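Local coordinates for SusD superfamily protein (Bacteroides thetaiotaomicron, PDB 3MCX) that is of unknown function but, as a SusD-family protein of the outer membrane, probably takes part in glycan capture at the cell surface and binds zinc ions in the crystal, at residues A[383-388]-A[407-412]. Numbering follows the deposited sequence.
With ZN (zinc ion), chain E.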
ATOM      1  N   ASP A 383     -19.217   2.727  11.157  1.00  7.63           N
ATOM      2  CA  ASP A 383     -18.166   3.076  12.135  1.00  7.63           C
ATOM      3  C   ASP A 383     -17.171   4.070  11.557  1.00  7.42           C
ATOM      4  O   ASP A 383     -16.652   4.898  12.271  1.00  7.48           O
ATOM      5  CB  ASP A 383     -17.420   1.828  12.608  1.00  7.97           C
ATOM      6  CG  ASP A 383     -18.154   1.094  13.708  1.00  9.58           C
ATOM      7  OD1 ASP A 383     -18.669   1.765  14.622  1.00 10.97           O
ATOM      8  OD2 ASP A 383     -18.227  -0.169  13.660  1.00 10.06           O
ATOM      9  N   ILE A 384     -16.917   3.989  10.274  1.00  6.48           N
ATOM     10  CA  ILE A 384     -16.044   4.949   9.612  1.00  6.23           C
ATOM     11  C   ILE A 384     -16.829   6.216   9.330  1.00  6.94           C
ATOM     12  O   ILE A 384     -16.453   7.288   9.791  1.00  6.61           O
ATOM     13  CB  ILE A 384     -15.419   4.368   8.343  1.00  7.31           C
ATOM     14  CG1 ILE A 384     -14.625   3.086   8.657  1.00  7.19           C
ATOM     15  CG2 ILE A 384     -14.548   5.434   7.676  1.00  5.40           C
ATOM     16  CD1 ILE A 384     -13.521   3.203   9.704  1.00  9.07           C
ATOM     17  N   ILE A 385     -17.941   6.098   8.604  1.00  6.58           N
ATOM     18  CA  ILE A 385     -18.735   7.275   8.212  1.00  6.79           C
ATOM     19  C   ILE A 385     -19.047   8.153   9.419  1.00  6.26           C
ATOM     20  O   ILE A 385     -18.837   9.372   9.369  1.00  6.74           O
ATOM     21  CB  ILE A 385     -20.035   6.885   7.434  1.00  6.35           C
ATOM     22  CG1 ILE A 385     -19.697   6.223   6.089  1.00  7.51           C
ATOM     23  CG2 ILE A 385     -20.885   8.142   7.128  1.00  6.06           C
ATOM     24  CD1 ILE A 385     -20.953   5.617   5.377  1.00  6.82           C
ATOM     25  N   SER A 386     -19.532   7.549  10.502  1.00  5.37           N
ATOM     26  CA  SER A 386     -19.982   8.307  11.682  1.00  6.13           C
ATOM     27  C   SER A 386     -18.858   9.062  12.383  1.00  5.65           C
ATOM     28  O   SER A 386     -19.141  10.006  13.133  1.00  6.76           O
ATOM     29  CB  SER A 386     -20.660   7.400  12.705  1.00  6.13           C
ATOM     30  OG  SER A 386     -19.750   6.477  13.256  1.00  8.10           O
ATOM     31  N   ARG A 387     -17.616   8.632  12.155  1.00  5.72           N
ATOM     32  CA  ARG A 387     -16.431   9.281  12.725  1.00  6.32           C
ATOM     33  C   ARG A 387     -15.744  10.244  11.767  1.00  6.88           C
ATOM     34  O   ARG A 387     -14.644  10.758  12.052  1.00  8.59           O
ATOM     35  CB  ARG A 387     -15.439   8.207  13.243  1.00  6.35           C
ATOM     36  CG  ARG A 387     -15.928   7.428  14.446  1.00  6.26           C
ATOM     37  CD  ARG A 387     -14.951   6.333  14.808  1.00  6.50           C
ATOM     38  NE  ARG A 387     -15.279   5.671  16.050  1.00  7.17           N
ATOM     39  CZ  ARG A 387     -16.214   4.733  16.193  1.00  9.56           C
ATOM     40  NH1 ARG A 387     -16.896   4.275  15.144  1.00  8.04           N
ATOM     41  NH2 ARG A 387     -16.436   4.211  17.382  1.00 10.01           N
ATOM     42  N   ARG A 388     -16.351  10.473  10.602  1.00  6.61           N
ATOM     43  CA  ARG A 388     -15.751  11.331   9.583  1.00  6.87           C
ATOM     44  C   ARG A 388     -16.655  12.480   9.137  1.00  6.74           C
ATOM     45  O   ARG A 388     -16.224  13.372   8.400  1.00  8.38           O
ATOM     46  CB  ARG A 388     -15.318  10.493   8.373  1.00  6.50           C
ATOM     47  CG  ARG A 388     -14.324   9.401   8.704  1.00  7.38           C
ATOM     48  CD  ARG A 388     -12.982   9.941   9.121  1.00  7.82           C
ATOM     49  NE  ARG A 388     -12.118   8.823   9.336  1.00 10.54           N
ATOM     50  CZ  ARG A 388     -11.865   8.270  10.517  1.00 10.22           C
ATOM     51  NH1 ARG A 388     -12.366   8.775  11.618  1.00 11.66           N
ATOM     52  NH2 ARG A 388     -11.067   7.208  10.538  1.00 10.81           N
ATOM     53  N   LEU A 407     -16.883   1.799  -1.772  1.00  6.74           N
ATOM     54  CA  LEU A 407     -15.723   2.197  -2.560  1.00  6.90           C
ATOM     55  C   LEU A 407     -15.481   3.711  -2.521  1.00  6.51           C
ATOM     56  O   LEU A 407     -14.323   4.134  -2.469  1.00  6.62           O
ATOM     57  CB  LEU A 407     -15.855   1.646  -3.999  1.00  6.28           C
ATOM     58  CG  LEU A 407     -15.865   0.107  -4.079  1.00  7.21           C
ATOM     59  CD1 LEU A 407     -15.844  -0.316  -5.584  1.00  8.70           C
ATOM     60  CD2 LEU A 407     -14.698  -0.564  -3.358  1.00  8.72           C
ATOM     61  N   LYS A 408     -16.565   4.503  -2.553  1.00  6.88           N
ATOM     62  CA  LYS A 408     -16.444   5.940  -2.278  1.00  6.80           C
ATOM     63  C   LYS A 408     -15.818   6.224  -0.920  1.00  6.89           C
ATOM     64  O   LYS A 408     -14.918   7.057  -0.818  1.00  6.79           O
ATOM     65  CB  LYS A 408     -17.789   6.647  -2.353  1.00  7.05           C
ATOM     66  CG  LYS A 408     -18.339   6.871  -3.766  1.00  8.70           C
ATOM     67  CD  LYS A 408     -19.591   7.742  -3.730  1.00 11.55           C
ATOM     68  CE  LYS A 408     -20.082   8.202  -5.089  1.00 13.32           C
ATOM     69  NZ  LYS A 408     -21.216   9.191  -4.984  1.00 11.58           N
ATOM     70  N   GLU A 409     -16.264   5.551   0.126  1.00  6.26           N
ATOM     71  CA  GLU A 409     -15.702   5.787   1.448  1.00  6.90           C
ATOM     72  C   GLU A 409     -14.236   5.420   1.497  1.00  7.46           C
ATOM     73  O   GLU A 409     -13.426   6.139   2.119  1.00  7.21           O
ATOM     74  CB  GLU A 409     -16.488   5.011   2.510  1.00  6.51           C
ATOM     75  CG  GLU A 409     -16.283   5.549   3.918  1.00  7.62           C
ATOM     76  CD  GLU A 409     -16.758   6.964   4.078  1.00  7.93           C
ATOM     77  OE1 GLU A 409     -17.629   7.432   3.316  1.00  8.08           O
ATOM     78  OE2 GLU A 409     -16.259   7.611   5.020  1.00  8.69           O
ATOM     79  N   ARG A 410     -13.854   4.318   0.851  1.00  7.10           N
ATOM     80  CA  ARG A 410     -12.448   3.933   0.793  1.00  7.30           C
ATOM     81  C   ARG A 410     -11.588   4.971   0.098  1.00  7.44           C
ATOM     82  O   ARG A 410     -10.463   5.251   0.528  1.00  7.30           O
ATOM     83  CB  ARG A 410     -12.260   2.587   0.082  1.00  7.89           C
ATOM     84  CG  ARG A 410     -12.828   1.366   0.847  1.00  8.23           C
ATOM     85  CD  ARG A 410     -12.624   0.048   0.062  1.00  8.54           C
ATOM     86  NE  ARG A 410     -11.206  -0.220  -0.092  1.00  9.37           N
ATOM     87  CZ  ARG A 410     -10.431  -0.903   0.748  1.00 12.07           C
ATOM     88  NH1 ARG A 410     -10.930  -1.564   1.786  1.00 15.14           N
ATOM     89  NH2 ARG A 410      -9.164  -0.973   0.492  1.00 12.91           N
ATOM     90  N   ARG A 411     -12.094   5.534  -0.994  1.00  7.19           N
ATOM     91  CA  ARG A 411     -11.355   6.577  -1.717  1.00  7.76           C
ATOM     92  C   ARG A 411     -11.129   7.792  -0.801  1.00  7.52           C
ATOM     93  O   ARG A 411     -10.038   8.380  -0.786  1.00  7.39           O
ATOM     94  CB  ARG A 411     -12.072   6.984  -3.007  1.00  7.79           C
ATOM     95  CG  ARG A 411     -11.885   5.920  -4.098  1.00  8.64           C
ATOM     96  CD  ARG A 411     -12.840   6.187  -5.224  1.00  7.95           C
ATOM     97  NE  ARG A 411     -12.549   7.441  -5.909  1.00  7.98           N
ATOM     98  CZ  ARG A 411     -13.378   8.038  -6.762  1.00  9.83           C
ATOM     99  NH1 ARG A 411     -14.579   7.508  -7.043  1.00 10.88           N
ATOM    100  NH2 ARG A 411     -13.017   9.186  -7.350  1.00 10.22           N
ATOM    101  N   LYS A 412     -12.152   8.169  -0.048  1.00  6.70           N
ATOM    102  CA  LYS A 412     -12.037   9.317   0.855  1.00  6.88           C
ATOM    103  C   LYS A 412     -11.049   9.001   2.011  1.00  7.83           C
ATOM    104  O   LYS A 412     -10.223   9.820   2.374  1.00  7.01           O
ATOM    105  CB  LYS A 412     -13.383   9.695   1.447  1.00  6.97           C
ATOM    106  CG  LYS A 412     -14.393  10.251   0.441  1.00  7.61           C
ATOM    107  CD  LYS A 412     -15.749  10.480   1.077  1.00  7.62           C
ATOM    108  CE  LYS A 412     -16.821  10.793   0.052  1.00  7.50           C
ATOM    109  NZ  LYS A 412     -18.101  11.233   0.699  1.00  7.75           N
TER
HETATM  110 ZN    ZN E   4     -19.283   0.998  16.402  0.50 29.02          ZN
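E409 touches I384 and I385 where two helices of the SusD fold, 374-385 and 403-414, come together, and the pair is a compact illustration of how a buried carboxylate can lie on aliphatic carbon while its charge is met by arginines outside the two segments. The link between the segments is purely van der Waals: the two helices share no hydrogen bond here, and I385 and E409 are the closest backbone neighbours, their CA atoms 7.6 Å apart. The carboxylate carbon CD of E409 rests on CG1 of I385 at 3.6 Å. Beside it, OE2 meets the branch methyl CG2 of I384 at 3.8 Å, so the head group spans both isoleucines. In E409, CG stands anti to the backbone N (chi1 -161°) and a bend at chi2 turns the carboxylate across the isoleucines.

The carboxylate is paired with two arginines: OE2 of E409 forms a salt bridge with R309, and OE1 forms another with R405, one turn earlier on helix 403-414; together they probably favour the ionised form and limit rotation of the head group. A leucine here would probably leave R309 and R405 without their shared carboxylate, even if much of the contact with the isoleucines survived.

Within 383-388, a second polar group gathers around D383, where R387 reaches back to the aspartate that holds a zinc ion. NH1 of R387 donates to the backbone O of D383 at 2.9 Å in a nearly straight bond (163°). The same nitrogen makes a salt bridge with OD1 of D383 at 3.1 Å, approaching on the anti side and 31° out of the carboxylate plane. That oxygen is also the zinc ligand, with OD1 of D383 2.0 Å from the metal.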